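Tp0751 (Treponema pallidum, PDB 5JK2) acts as an adhesin whose small, non-canonical lipocalin barrel mediates attachment to extracellular matrix components and interactions with host cells. Local coordinates at residues 45-50 and 100-105; 52-57 and 151-156; 113-118 and 133-138; 129-134 and 146-151. The protein carries 1 engineered substitution. One frame throughout, in Å; residues are numbered along the deposited sequence.

Contact 1: 45-50 and 100-105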
loop_
_atom_site.group_PDB
_atom_site.type_symbol
_atom_site.label_atom_id
_atom_site.label_comp_id
_atom_site.label_asym_id
_atom_site.label_seq_id
_atom_site.Cartn_x
_atom_site.Cartn_y
_atom_site.Cartn_z
ATOM N N ALA A 45 -13.401 6.063 2.765
ATOM C CA ALA A 45 -11.951 5.878 2.796
ATOM C C ALA A 45 -11.469 4.806 3.774
ATOM O O ALA A 45 -11.558 4.967 4.992
ATOM C CB ALA A 45 -11.277 7.197 3.123
ATOM N N LEU A 46 -10.963 3.711 3.212
ATOM C CA LEU A 46 -10.134 2.754 3.938
ATOM C C LEU A 46 -8.671 3.082 3.646
ATOM O O LEU A 46 -7.765 2.702 4.390
ATOM C CB LEU A 46 -10.470 1.315 3.528
ATOM C CG LEU A 46 -9.389 0.238 3.696
ATOM C CD1 LEU A 46 -9.065 -0.006 5.160
ATOM C CD2 LEU A 46 -9.824 -1.053 3.017
ATOM N N GLN A 47 -8.457 3.804 2.550
ATOM C CA GLN A 47 -7.125 4.199 2.114
ATOM C C GLN A 47 -6.443 5.054 3.168
ATOM O O GLN A 47 -5.219 5.064 3.281
ATOM C CB GLN A 47 -7.203 4.972 0.796
ATOM C CG GLN A 47 -8.007 4.281 -0.300
ATOM C CD GLN A 47 -8.008 5.059 -1.604
ATOM O OE1 GLN A 47 -7.325 6.074 -1.733
ATOM N NE2 GLN A 47 -8.777 4.584 -2.578
ATOM N N HIS A 48 -7.250 5.771 3.941
ATOM C CA HIS A 48 -6.737 6.697 4.939
ATOM C C HIS A 48 -5.860 5.968 5.954
ATOM O O HIS A 48 -4.991 6.570 6.588
ATOM C CB HIS A 48 -7.895 7.412 5.635
ATOM C CG HIS A 48 -7.526 8.741 6.217
ATOM N ND1 HIS A 48 -8.465 9.650 6.658
ATOM C CD2 HIS A 48 -6.316 9.320 6.425
ATOM C CE1 HIS A 48 -7.852 10.727 7.114
ATOM N NE2 HIS A 48 -6.551 10.554 6.986
ATOM N N LEU A 49 -6.081 4.663 6.090
ATOM C CA LEU A 49 -5.270 3.840 6.977
ATOM C C LEU A 49 -3.916 3.509 6.357
ATOM O O LEU A 49 -2.973 3.171 7.069
ATOM C CB LEU A 49 -6.003 2.542 7.329
ATOM C CG LEU A 49 -7.156 2.631 8.333
ATOM C CD1 LEU A 49 -7.854 1.287 8.450
ATOM C CD2 LEU A 49 -6.659 3.096 9.697
ATOM N N LEU A 50 -3.821 3.600 5.035
ATOM C CA LEU A 50 -2.583 3.250 4.342
ATOM C C LEU A 50 -1.549 4.362 4.415
ATOM O O LEU A 50 -0.346 4.097 4.388
ATOM C CB LEU A 50 -2.864 2.913 2.877
ATOM C CG LEU A 50 -3.616 1.604 2.640
ATOM C CD1 LEU A 50 -4.000 1.474 1.184
ATOM C CD2 LEU A 50 -2.772 0.419 3.077
ATOM N N LYS A 100 -12.202 -5.447 2.051
ATOM C CA LYS A 100 -10.959 -5.295 2.806
ATOM C C LYS A 100 -9.747 -5.220 1.884
ATOM O O LYS A 100 -8.629 -5.564 2.280
ATOM C CB LYS A 100 -10.788 -6.456 3.788
ATOM C CG LYS A 100 -11.895 -6.545 4.823
ATOM C CD LYS A 100 -11.682 -7.708 5.780
ATOM C CE LYS A 100 -12.501 -7.529 7.051
ATOM N NZ LYS A 100 -12.589 -8.779 7.857
ATOM N N THR A 101 -9.973 -4.760 0.658
ATOM C CA THR A 101 -8.922 -4.715 -0.348
ATOM C C THR A 101 -8.901 -3.394 -1.108
ATOM O O THR A 101 -9.884 -3.019 -1.747
ATOM C CB THR A 101 -9.082 -5.856 -1.365
ATOM O OG1 THR A 101 -9.265 -7.095 -0.671
ATOM C CG2 THR A 101 -7.856 -5.954 -2.268
ATOM N N VAL A 102 -7.771 -2.699 -1.031
ATOM C CA VAL A 102 -7.518 -1.540 -1.879
ATOM C C VAL A 102 -6.709 -1.996 -3.086
ATOM O O VAL A 102 -5.652 -2.607 -2.935
ATOM C CB VAL A 102 -6.754 -0.432 -1.139
ATOM C CG1 VAL A 102 -6.695 0.831 -1.988
ATOM C CG2 VAL A 102 -7.410 -0.136 0.199
ATOM N N SER A 103 -7.211 -1.699 -4.280
ATOM C CA SER A 103 -6.547 -2.095 -5.516
ATOM C C SER A 103 -6.037 -0.874 -6.269
ATOM O O SER A 103 -6.822 -0.053 -6.747
ATOM C CB SER A 103 -7.497 -2.904 -6.398
ATOM O OG SER A 103 -7.694 -4.204 -5.868
ATOM N N PHE A 104 -4.718 -0.770 -6.377
ATOM C CA PHE A 104 -4.078 0.386 -6.988
ATOM C C PHE A 104 -3.657 0.146 -8.430
ATOM O O PHE A 104 -3.284 -0.965 -8.804
ATOM C CB PHE A 104 -2.842 0.787 -6.189
ATOM C CG PHE A 104 -3.147 1.365 -4.846
ATOM C CD1 PHE A 104 -3.354 2.725 -4.698
ATOM C CD2 PHE A 104 -3.213 0.554 -3.728
ATOM C CE1 PHE A 104 -3.628 3.266 -3.461
ATOM C CE2 PHE A 104 -3.487 1.088 -2.487
ATOM C CZ PHE A 104 -3.695 2.447 -2.353
ATOM N N LEU A 105 -3.721 1.207 -9.232
ATOM C CA LEU A 105 -3.071 1.240 -10.537
ATOM C C LEU A 105 -2.117 2.420 -10.520
ATOM O O LEU A 105 -2.541 3.573 -10.596
ATOM C CB LEU A 105 -4.085 1.365 -11.683
ATOM C CG LEU A 105 -3.584 1.217 -13.130
ATOM C CD1 LEU A 105 -2.880 2.475 -13.630
ATOM C CD2 LEU A 105 -2.670 0.004 -13.293
#
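Gln47 and Val102 mark the closest backbone approach, their CA atoms 7.0 Å apart, too far for backbone hydrogen bonds, so side chains make the contact. Residues 46-50 follow a helix-like turn, with Leu50 N bonded to Gln47 O (2.7 Å), whereas 101-105 run extended as a strand. The turn sets Leu46 and Leu50, four residues apart, on the side facing the strand, and both end on Val102. Its CG2 methyl receives Leu46 CD2 at 3.8 Å and Leu50 CD1 at 3.9 Å, wedged between the two leucine tips. Leu46 gets there because its CG stands anti to the backbone N (chi1 155°). Leu50 CD1 also meets Phe104, lying in the plane of the ring at its edge, 3.7 Å from CZ; leucine and phenylalanine come from opposite directions, so this methyl meets the ring at its rim rather than over a face. Gln47 suits the more exposed flank: its CG methylene passes across Val102 CG1 at 4.1 Å, and the extended chain takes the amide onward. Leu46 and Leu50 reach Phe122 as well, and Leu50 touches Val120, both on neighbouring strand 115-122, while Phe104 packs on Val92. Apolar side chains just ahead of the first strand thus meet inward-facing residues of the barrel, consistent with the short helical turn that covers one barrel end in lipocalins.

Contact 2: 52-57 and 151-156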
loop_
_atom_site.group_PDB
_atom_site.type_symbol
_atom_site.label_atom_id
_atom_site.label_comp_id
_atom_site.label_asym_id
_atom_site.label_seq_id
_atom_site.Cartn_x
_atom_site.Cartn_y
_atom_site.Cartn_z
ATOM N N GLY A 52 1.157 6.372 5.205
ATOM C CA GLY A 52 2.273 6.242 6.122
ATOM C C GLY A 52 3.280 5.201 5.677
ATOM O O GLY A 52 3.207 4.689 4.566
ATOM N N LEU A 53 4.220 4.890 6.563
ATOM C CA LEU A 53 5.296 3.955 6.270
ATOM C C LEU A 53 4.910 2.528 6.626
ATOM O O LEU A 53 4.327 2.285 7.681
ATOM C CB LEU A 53 6.555 4.349 7.039
ATOM C CG LEU A 53 7.767 3.429 6.894
ATOM C CD1 LEU A 53 8.249 3.410 5.459
ATOM C CD2 LEU A 53 8.871 3.878 7.836
ATOM N N TRP A 54 5.260 1.590 5.752
ATOM C CA TRP A 54 4.987 0.175 5.975
ATOM C C TRP A 54 6.245 -0.654 5.733
ATOM O O TRP A 54 6.924 -0.481 4.722
ATOM C CB TRP A 54 3.857 -0.299 5.066
ATOM C CG TRP A 54 2.542 0.345 5.374
ATOM C CD1 TRP A 54 2.122 1.580 4.980
ATOM C CD2 TRP A 54 1.471 -0.217 6.141
ATOM N NE1 TRP A 54 0.857 1.824 5.455
ATOM C CE2 TRP A 54 0.434 0.736 6.169
ATOM C CE3 TRP A 54 1.286 -1.434 6.804
ATOM C CZ2 TRP A 54 -0.768 0.509 6.837
ATOM C CZ3 TRP A 54 0.092 -1.657 7.466
ATOM C CH2 TRP A 54 -0.919 -0.691 7.476
ATOM N N ILE A 55 6.548 -1.546 6.673
ATOM C CA ILE A 55 7.743 -2.382 6.599
ATOM C C ILE A 55 7.354 -3.846 6.440
ATOM O O ILE A 55 6.470 -4.339 7.138
ATOM C CB ILE A 55 8.626 -2.224 7.852
ATOM C CG1 ILE A 55 9.031 -0.763 8.041
ATOM C CG2 ILE A 55 9.875 -3.081 7.736
ATOM C CD1 ILE A 55 8.028 0.060 8.785
ATOM N N GLN A 56 8.033 -4.544 5.535
ATOM C CA GLN A 56 7.677 -5.922 5.217
ATOM C C GLN A 56 8.079 -6.886 6.330
ATOM O O GLN A 56 9.082 -6.680 7.010
ATOM C CB GLN A 56 8.330 -6.357 3.904
ATOM C CG GLN A 56 7.885 -7.729 3.444
ATOM C CD GLN A 56 8.385 -8.078 2.063
ATOM O OE1 GLN A 56 9.147 -9.027 1.883
ATOM N NE2 GLN A 56 7.955 -7.306 1.071
ATOM N N THR A 57 7.289 -7.946 6.496
ATOM C CA THR A 57 7.578 -9.009 7.460
ATOM C C THR A 57 8.231 -10.183 6.724
ATOM O O THR A 57 8.132 -10.255 5.499
ATOM C CB THR A 57 6.283 -9.449 8.195
ATOM O OG1 THR A 57 5.658 -8.297 8.780
ATOM C CG2 THR A 57 6.572 -10.476 9.289
ATOM N N TYR A 151 3.053 -6.742 5.482
ATOM C CA TYR A 151 3.628 -5.489 5.959
ATOM C C TYR A 151 2.988 -5.069 7.272
ATOM O O TYR A 151 1.875 -5.481 7.594
ATOM C CB TYR A 151 3.451 -4.375 4.925
ATOM C CG TYR A 151 4.288 -4.542 3.686
ATOM C CD1 TYR A 151 3.905 -5.416 2.680
ATOM C CD2 TYR A 151 5.460 -3.821 3.518
ATOM C CE1 TYR A 151 4.669 -5.573 1.542
ATOM C CE2 TYR A 151 6.230 -3.969 2.384
ATOM C CZ TYR A 151 5.832 -4.846 1.399
ATOM O OH TYR A 151 6.605 -4.992 0.269
ATOM N N THR A 152 3.705 -4.239 8.021
ATOM C CA THR A 152 3.185 -3.655 9.247
ATOM C C THR A 152 3.548 -2.182 9.282
ATOM O O THR A 152 4.686 -1.815 9.001
ATOM C CB THR A 152 3.744 -4.350 10.499
ATOM O OG1 THR A 152 5.176 -4.303 10.478
ATOM C CG2 THR A 152 3.292 -5.794 10.553
ATOM N N ARG A 153 2.583 -1.337 9.618
ATOM C CA ARG A 153 2.838 0.094 9.657
ATOM C C ARG A 153 3.765 0.437 10.814
ATOM O O ARG A 153 3.715 -0.196 11.871
ATOM C CB ARG A 153 1.531 0.878 9.779
ATOM C CG ARG A 153 1.674 2.367 9.476
ATOM C CD ARG A 153 0.353 3.087 9.632
ATOM N NE ARG A 153 0.415 4.470 9.167
ATOM C CZ ARG A 153 0.844 5.493 9.901
ATOM N NH1 ARG A 153 0.856 6.715 9.388
ATOM N NH2 ARG A 153 1.267 5.300 11.145
ATOM N N TYR A 154 4.611 1.443 10.608
ATOM C CA TYR A 154 5.592 1.815 11.618
ATOM C C TYR A 154 4.949 2.629 12.732
ATOM O O TYR A 154 4.163 3.544 12.484
ATOM C CB TYR A 154 6.755 2.611 11.011
ATOM C CG TYR A 154 7.791 3.005 12.053
ATOM C CD1 TYR A 154 8.786 2.120 12.448
ATOM C CD2 TYR A 154 7.746 4.248 12.670
ATOM C CE1 TYR A 154 9.720 2.475 13.417
ATOM C CE2 TYR A 154 8.674 4.608 13.634
ATOM C CZ TYR A 154 9.656 3.722 14.003
ATOM O OH TYR A 154 10.570 4.096 14.963
ATOM N N HIS A 155 5.296 2.277 13.967
ATOM C CA HIS A 155 4.846 3.003 15.150
ATOM C C HIS A 155 5.963 2.987 16.195
ATOM O O HIS A 155 6.677 1.994 16.333
ATOM C CB HIS A 155 3.558 2.399 15.728
ATOM C CG HIS A 155 3.021 3.155 16.905
ATOM N ND1 HIS A 155 3.472 2.940 18.186
ATOM C CD2 HIS A 155 2.098 4.140 16.988
ATOM C CE1 HIS A 155 2.839 3.749 19.016
ATOM N NE2 HIS A 155 1.998 4.491 18.312
ATOM N N ALA A 156 6.110 4.098 16.910
ATOM C CA ALA A 156 7.153 4.262 17.921
ATOM C C ALA A 156 6.542 4.271 19.319
ATOM O O ALA A 156 6.981 3.536 20.206
ATOM C CB ALA A 156 7.936 5.550 17.674
#
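Trp54 and Arg153, and likewise Gln56 and Tyr151, are non-hydrogen-bonded pairs of two antiparallel strands whose axes pass 4.4 Å apart at 145°, with Ile55 and Thr152 hydrogen-bonded between them. Ile55 N reaches Thr152 O at 3.0 Å almost straight, and Thr152 N returns to Ile55 O at 2.9 Å; Tyr154 N adds a bond to Leu53 O. Arg153 lays its CB over the six-membered ring of Trp54, 3.5 Å from the centroid and practically on the ring normal. Its chain then runs out extended, the guanidinium nearly perpendicular to the indole (89°), and NH1 passes 3.6 Å from Gly52 CA, a glycine with positive phi (144°). Gly52-Leu53-Trp54 matches the G-x-W motif of lipocalins, and the arginine crossing the tryptophan is as in other calycins. The pairing seals the barrel, first strand against last. Trp54 NE1 is bonded to Leu50 O and Arg153 NH1 to Ala51 O, tying both to the preceding turn. At the other end Gln56 CB covers a face of Tyr151, while Gln56 NE2 donates to Tyr151 OH (2.8 Å), a hydroxyl also bonded to Trp147 O. On the opposite sheet face Ile55 CD1 touches Tyr154 CB at 3.6 Å.

Contact 3: 113-118 and 133-138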
loop_
_atom_site.group_PDB
_atom_site.type_symbol
_atom_site.label_atom_id
_atom_site.label_comp_id
_atom_site.label_asym_id
_atom_site.label_seq_id
_atom_site.Cartn_x
_atom_site.Cartn_y
_atom_site.Cartn_z
ATOM N N SER A 113 5.541 4.219 -19.546
ATOM C CA SER A 113 5.423 2.861 -20.064
ATOM C C SER A 113 5.364 1.835 -18.941
ATOM O O SER A 113 4.703 0.803 -19.060
ATOM C CB SER A 113 6.604 2.545 -20.979
ATOM O OG SER A 113 6.903 3.644 -21.818
ATOM N N ILE A 114 6.059 2.136 -17.850
ATOM C CA ILE A 114 6.184 1.213 -16.736
ATOM C C ILE A 114 5.211 1.584 -15.626
ATOM O O ILE A 114 5.237 2.697 -15.102
ATOM C CB ILE A 114 7.624 1.201 -16.199
ATOM C CG1 ILE A 114 8.585 0.696 -17.283
ATOM C CG2 ILE A 114 7.724 0.333 -14.944
ATOM C CD1 ILE A 114 10.011 1.082 -17.064
ATOM N N ARG A 115 4.367 0.624 -15.272
ATOM C CA ARG A 115 3.321 0.822 -14.288
ATOM C C ARG A 115 3.345 -0.350 -13.317
ATOM O O ARG A 115 4.142 -1.269 -13.480
ATOM C CB ARG A 115 1.966 0.951 -14.988
ATOM C CG ARG A 115 1.964 2.025 -16.067
ATOM C CD ARG A 115 0.600 2.663 -16.256
ATOM N NE ARG A 115 -0.404 1.704 -16.704
ATOM C CZ ARG A 115 -1.658 2.022 -17.006
ATOM N NH1 ARG A 115 -2.503 1.081 -17.405
ATOM N NH2 ARG A 115 -2.072 3.278 -16.909
ATOM N N ARG A 116 2.483 -0.320 -12.306
ATOM C CA ARG A 116 2.483 -1.365 -11.289
ATOM C C ARG A 116 1.120 -1.507 -10.616
ATOM O O ARG A 116 0.573 -0.537 -10.092
ATOM C CB ARG A 116 3.560 -1.070 -10.243
ATOM C CG ARG A 116 3.730 -2.150 -9.188
ATOM C CD ARG A 116 4.976 -1.916 -8.357
ATOM N NE ARG A 116 6.191 -2.194 -9.118
ATOM C CZ ARG A 116 7.412 -1.835 -8.739
ATOM N NH1 ARG A 116 7.594 -1.174 -7.604
ATOM N NH2 ARG A 116 8.455 -2.135 -9.498
ATOM N N ARG A 117 0.582 -2.724 -10.638
ATOM C CA ARG A 117 -0.686 -3.028 -9.983
ATOM C C ARG A 117 -0.454 -3.569 -8.583
ATOM O O ARG A 117 0.439 -4.386 -8.366
ATOM C CB ARG A 117 -1.486 -4.039 -10.800
ATOM C CG ARG A 117 -1.923 -3.504 -12.142
ATOM C CD ARG A 117 -2.910 -4.427 -12.837
ATOM N NE ARG A 117 -3.673 -3.718 -13.862
ATOM C CZ ARG A 117 -3.189 -3.362 -15.050
ATOM N NH1 ARG A 117 -3.961 -2.717 -15.913
ATOM N NH2 ARG A 117 -1.933 -3.644 -15.376
ATOM N N LEU A 118 -1.277 -3.118 -7.643
ATOM C CA LEU A 118 -1.131 -3.491 -6.245
ATOM C C LEU A 118 -2.432 -4.065 -5.702
ATOM O O LEU A 118 -3.519 -3.646 -6.095
ATOM C CB LEU A 118 -0.703 -2.278 -5.413
ATOM C CG LEU A 118 0.583 -2.421 -4.593
ATOM C CD1 LEU A 118 1.780 -2.617 -5.507
ATOM C CD2 LEU A 118 0.787 -1.212 -3.695
ATOM N N VAL A 133 2.241 -6.518 -9.153
ATOM C CA VAL A 133 2.360 -7.042 -10.506
ATOM C C VAL A 133 2.764 -5.934 -11.464
ATOM O O VAL A 133 2.048 -4.945 -11.616
ATOM C CB VAL A 133 1.037 -7.671 -10.988
ATOM C CG1 VAL A 133 1.131 -8.077 -12.458
ATOM C CG2 VAL A 133 0.675 -8.859 -10.118
ATOM N N GLU A 134 3.904 -6.107 -12.124
ATOM C CA GLU A 134 4.383 -5.097 -13.053
ATOM C C GLU A 134 3.538 -5.093 -14.319
ATOM O O GLU A 134 2.799 -6.035 -14.598
ATOM C CB GLU A 134 5.858 -5.324 -13.403
ATOM C CG GLU A 134 6.854 -4.689 -12.439
ATOM C CD GLU A 134 6.659 -3.194 -12.285
ATOM O OE1 GLU A 134 5.917 -2.782 -11.372
ATOM O OE2 GLU A 134 7.260 -2.428 -13.068
ATOM N N ASP A 135 3.677 -4.017 -15.084
ATOM C CA ASP A 135 2.909 -3.806 -16.299
ATOM C C ASP A 135 3.690 -2.885 -17.230
ATOM O O ASP A 135 3.440 -1.681 -17.276
ATOM C CB ASP A 135 1.537 -3.208 -15.968
ATOM C CG ASP A 135 0.753 -2.810 -17.206
ATOM O OD1 ASP A 135 0.947 -3.441 -18.265
ATOM O OD2 ASP A 135 -0.057 -1.862 -17.117
ATOM N N VAL A 136 4.658 -3.448 -17.950
ATOM C CA VAL A 136 5.471 -2.662 -18.877
ATOM C C VAL A 136 4.821 -2.643 -20.261
ATOM O O VAL A 136 4.109 -3.578 -20.629
ATOM C CB VAL A 136 6.906 -3.214 -18.990
ATOM C CG1 VAL A 136 6.911 -4.490 -19.828
ATOM C CG2 VAL A 136 7.838 -2.160 -19.576
ATOM N N ALA A 137 5.099 -1.594 -21.030
ATOM C CA ALA A 137 4.417 -1.361 -22.300
ATOM C C ALA A 137 2.906 -1.311 -22.045
ATOM O O ALA A 137 2.398 -0.276 -21.583
ATOM C CB ALA A 137 4.771 -2.434 -23.337
ATOM N N ARG A 138 2.187 -2.398 -22.339
ATOM C CA ARG A 138 0.755 -2.448 -22.017
ATOM C C ARG A 138 0.159 -3.799 -21.579
ATOM O O ARG A 138 -1.016 -3.846 -21.203
ATOM C CB ARG A 138 -0.059 -1.943 -23.212
ATOM C CG ARG A 138 -0.573 -0.511 -23.054
ATOM C CD ARG A 138 -2.111 -0.388 -23.198
ATOM N NE ARG A 138 -2.935 -0.069 -22.001
ATOM C CZ ARG A 138 -2.774 -0.527 -20.749
ATOM N NH1 ARG A 138 -3.619 -0.150 -19.784
ATOM N NH2 ARG A 138 -1.788 -1.350 -20.431
#
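Asp135 OD2 draws in two arginines of strand 115-118 on one face of the sheet. Arg117 NH2 approaches it to 3.1 Å in a salt bridge, the guanidinium turned 47° from the carboxylate; Arg115, side by side with the aspartate, offers the edge of its guanidinium, but NE stays 3.6 Å from OD2, a long pairing. Arg138, further along the aspartate's own segment, curls back and joins from a third direction, NH2 also at long range. With its CG anti to the backbone N (chi1 173°), Asp135 places the carboxylate amid these cations, where the negative charge would offset their crowding. On the other face Arg116 NE meets Glu134 OE1 in a salt bridge whose modelled length is too short to be trusted in detail.

The backbone ladder that carries these side chains sets the pairs. Strands 115-122 and 127-135 form a beta hairpin of the barrel, met here at the end of the hairpin far from its turn. Arg117 N to Val133 O is 2.8 Å, and Val133 N to Arg117 O 2.9 Å; Arg115 N reaches Asp135 O at 3.2 Å with a weak return bond. Beyond the ladder, Ile114 CG1 and Val136 CG2 lie alongside at 3.7 Å, the two apolar chains partly covering each other. Further out, Arg116 is held by a salt bridge from NH1 to Glu88 and a cation-pi contact with Phe81, while Arg115 NH2 has a weak, long ion pair with Asp93.

Contact 4: 129-134 and 146-151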
loop_
_atom_site.group_PDB
_atom_site.type_symbol
_atom_site.label_atom_id
_atom_site.label_comp_id
_atom_site.label_asym_id
_atom_site.label_seq_id
_atom_site.Cartn_x
_atom_site.Cartn_y
_atom_site.Cartn_z
ATOM N N HIS A 129 -1.427 -7.228 3.695
ATOM C CA HIS A 129 -0.696 -8.160 2.850
ATOM C C HIS A 129 -0.744 -7.649 1.416
ATOM O O HIS A 129 -1.819 -7.370 0.885
ATOM C CB HIS A 129 -1.272 -9.573 2.938
ATOM C CG HIS A 129 -0.355 -10.626 2.395
ATOM N ND1 HIS A 129 0.320 -11.516 3.203
ATOM C CD2 HIS A 129 0.017 -10.914 1.125
ATOM C CE1 HIS A 129 1.059 -12.316 2.452
ATOM N NE2 HIS A 129 0.893 -11.970 1.188
ATOM N N VAL A 130 0.428 -7.521 0.800
ATOM C CA VAL A 130 0.540 -6.900 -0.513
ATOM C C VAL A 130 0.905 -7.903 -1.602
ATOM O O VAL A 130 1.719 -8.802 -1.393
ATOM C CB VAL A 130 1.600 -5.779 -0.511
ATOM C CG1 VAL A 130 1.639 -5.074 -1.865
ATOM C CG2 VAL A 130 1.315 -4.778 0.597
ATOM N N ARG A 131 0.285 -7.727 -2.764
ATOM C CA ARG A 131 0.638 -8.456 -3.971
ATOM C C ARG A 131 0.877 -7.417 -5.056
ATOM O O ARG A 131 0.045 -6.537 -5.271
ATOM C CB ARG A 131 -0.467 -9.449 -4.359
ATOM C CG ARG A 131 -0.507 -9.881 -5.830
ATOM C CD ARG A 131 0.547 -10.932 -6.167
ATOM N NE ARG A 131 0.413 -11.401 -7.548
ATOM C CZ ARG A 131 1.107 -12.404 -8.081
ATOM N NH1 ARG A 131 2.001 -13.065 -7.358
ATOM N NH2 ARG A 131 0.903 -12.746 -9.345
ATOM N N ALA A 132 2.021 -7.517 -5.723
ATOM C CA ALA A 132 2.402 -6.547 -6.740
ATOM C C ALA A 132 2.596 -7.228 -8.088
ATOM O O ALA A 132 3.046 -8.370 -8.157
ATOM C CB ALA A 132 3.668 -5.817 -6.327
ATOM N N VAL A 133 2.241 -6.518 -9.153
ATOM C CA VAL A 133 2.360 -7.042 -10.506
ATOM C C VAL A 133 2.764 -5.934 -11.464
ATOM O O VAL A 133 2.048 -4.945 -11.616
ATOM C CB VAL A 133 1.037 -7.671 -10.988
ATOM C CG1 VAL A 133 1.131 -8.077 -12.458
ATOM C CG2 VAL A 133 0.675 -8.859 -10.118
ATOM N N GLU A 134 3.904 -6.107 -12.124
ATOM C CA GLU A 134 4.383 -5.097 -13.053
ATOM C C GLU A 134 3.538 -5.093 -14.319
ATOM O O GLU A 134 2.799 -6.035 -14.598
ATOM C CB GLU A 134 5.858 -5.324 -13.403
ATOM C CG GLU A 134 6.854 -4.689 -12.439
ATOM C CD GLU A 134 6.659 -3.194 -12.285
ATOM O OE1 GLU A 134 5.917 -2.782 -11.372
ATOM O OE2 GLU A 134 7.260 -2.428 -13.068
ATOM N N MET A 146 9.229 -8.867 -5.435
ATOM C CA MET A 146 10.030 -8.655 -4.236
ATOM C C MET A 146 9.216 -7.905 -3.189
ATOM O O MET A 146 9.544 -7.914 -2.004
ATOM C CB MET A 146 11.305 -7.877 -4.568
ATOM C CG MET A 146 11.061 -6.457 -5.061
ATOM S SD MET A 146 12.564 -5.610 -5.580
ATOM C CE MET A 146 13.574 -5.775 -4.123
ATOM N N TRP A 147 8.148 -7.258 -3.645
ATOM C CA TRP A 147 7.293 -6.461 -2.779
ATOM C C TRP A 147 6.171 -7.295 -2.168
ATOM O O TRP A 147 5.559 -6.890 -1.181
ATOM C CB TRP A 147 6.707 -5.285 -3.563
ATOM C CG TRP A 147 7.744 -4.505 -4.312
ATOM C CD1 TRP A 147 7.901 -4.437 -5.663
ATOM C CD2 TRP A 147 8.781 -3.696 -3.747
ATOM N NE1 TRP A 147 8.966 -3.629 -5.976
ATOM C CE2 TRP A 147 9.523 -3.162 -4.816
ATOM C CE3 TRP A 147 9.150 -3.368 -2.440
ATOM C CZ2 TRP A 147 10.613 -2.322 -4.620
ATOM C CZ3 TRP A 147 10.232 -2.532 -2.249
ATOM C CH2 TRP A 147 10.949 -2.019 -3.331
ATOM N N ASP A 148 5.902 -8.456 -2.760
ATOM C CA ASP A 148 4.903 -9.374 -2.223
ATOM C C ASP A 148 5.251 -9.785 -0.803
ATOM O O ASP A 148 6.400 -10.109 -0.508
ATOM C CB ASP A 148 4.781 -10.622 -3.099
ATOM C CG ASP A 148 3.963 -10.384 -4.349
ATOM O OD1 ASP A 148 3.811 -9.213 -4.750
ATOM O OD2 ASP A 148 3.475 -11.374 -4.933
ATOM N N GLY A 149 4.253 -9.769 0.073
ATOM C CA GLY A 149 4.435 -10.212 1.442
ATOM C C GLY A 149 3.600 -9.429 2.431
ATOM O O GLY A 149 2.799 -8.575 2.052
ATOM N N GLN A 150 3.795 -9.729 3.710
ATOM C CA GLN A 150 3.069 -9.065 4.777
ATOM C C GLN A 150 3.807 -7.797 5.190
ATOM O O GLN A 150 5.036 -7.780 5.235
ATOM C CB GLN A 150 2.907 -10.002 5.973
ATOM C CG GLN A 150 1.963 -9.491 7.042
ATOM C CD GLN A 150 2.043 -10.297 8.321
ATOM O OE1 GLN A 150 2.970 -11.080 8.522
ATOM N NE2 GLN A 150 1.065 -10.109 9.194
ATOM N N TYR A 151 3.053 -6.742 5.482
ATOM C CA TYR A 151 3.628 -5.489 5.959
ATOM C C TYR A 151 2.988 -5.069 7.272
ATOM O O TYR A 151 1.875 -5.481 7.594
ATOM C CB TYR A 151 3.451 -4.375 4.925
ATOM C CG TYR A 151 4.288 -4.542 3.686
ATOM C CD1 TYR A 151 3.905 -5.416 2.680
ATOM C CD2 TYR A 151 5.460 -3.821 3.518
ATOM C CE1 TYR A 151 4.669 -5.573 1.542
ATOM C CE2 TYR A 151 6.230 -3.969 2.384
ATOM C CZ TYR A 151 5.832 -4.846 1.399
ATOM O OH TYR A 151 6.605 -4.992 0.269
#
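Asp148 turns its CG anti to its own carbonyl carbon (chi1 -79°), which brings the carboxylate across to Arg131 and Ala132, just where regular pairing between the last two strands of the lipocalin-type barrel gives out. OD1 accepts the Ala132 N-H at 2.7 Å, on its syn side and 24° out of the carboxylate plane, so a side chain supplies the acceptor that a partner strand would otherwise give. OD2 takes a weak bond from Arg131 NH1 at 3.3 Å, part of a salt bridge; Arg131 makes it by bending at chi2 (78°), which also lays its CD against the same oxygen. Aspartate fits because its short chain holds two acceptor oxygens close to the neighbouring strand, one for each residue. Next along, Val130 and Gly149 are a hydrogen-bonded antiparallel pair: Val130 N to Gly149 O is 2.9 Å and nearly straight, and Gly149 N to Val130 O is 3.1 Å. Gly149 has a positive phi, in a conformation open chiefly to glycine. The His129 ring lies over the Gly149-Gln150 peptide, its centre above Gly149 O. On the sheet face away from His129, Ala132 CB meets Trp147 CB, and Val130 sets CG2 3.4 Å from Tyr151 CD1.

How the contacts relate
All four contacts belong to one eight-stranded antiparallel barrel in which each strand pairs with the next and the last returns to the first. Contacts 3 and 4 follow each other around the wall, sharing strand 127-135, with centres about 14 Å apart; contact 2 takes up strand 149-153 from contact 4, meeting it at Tyr151, and completes the closure. Contacts 2 and 3 lie farthest apart, about 24 Å between centres, on opposite sides of the chain's centre. Contact 1 brings the turn ahead of the first strand against strand 101-108, and touches contact 2 through Leu49 and Trp54. Along the chain, contacts 1 and 2 alternate their segments: the turn of contact 1 leads directly into the first strand, which contact 2 closes against the last.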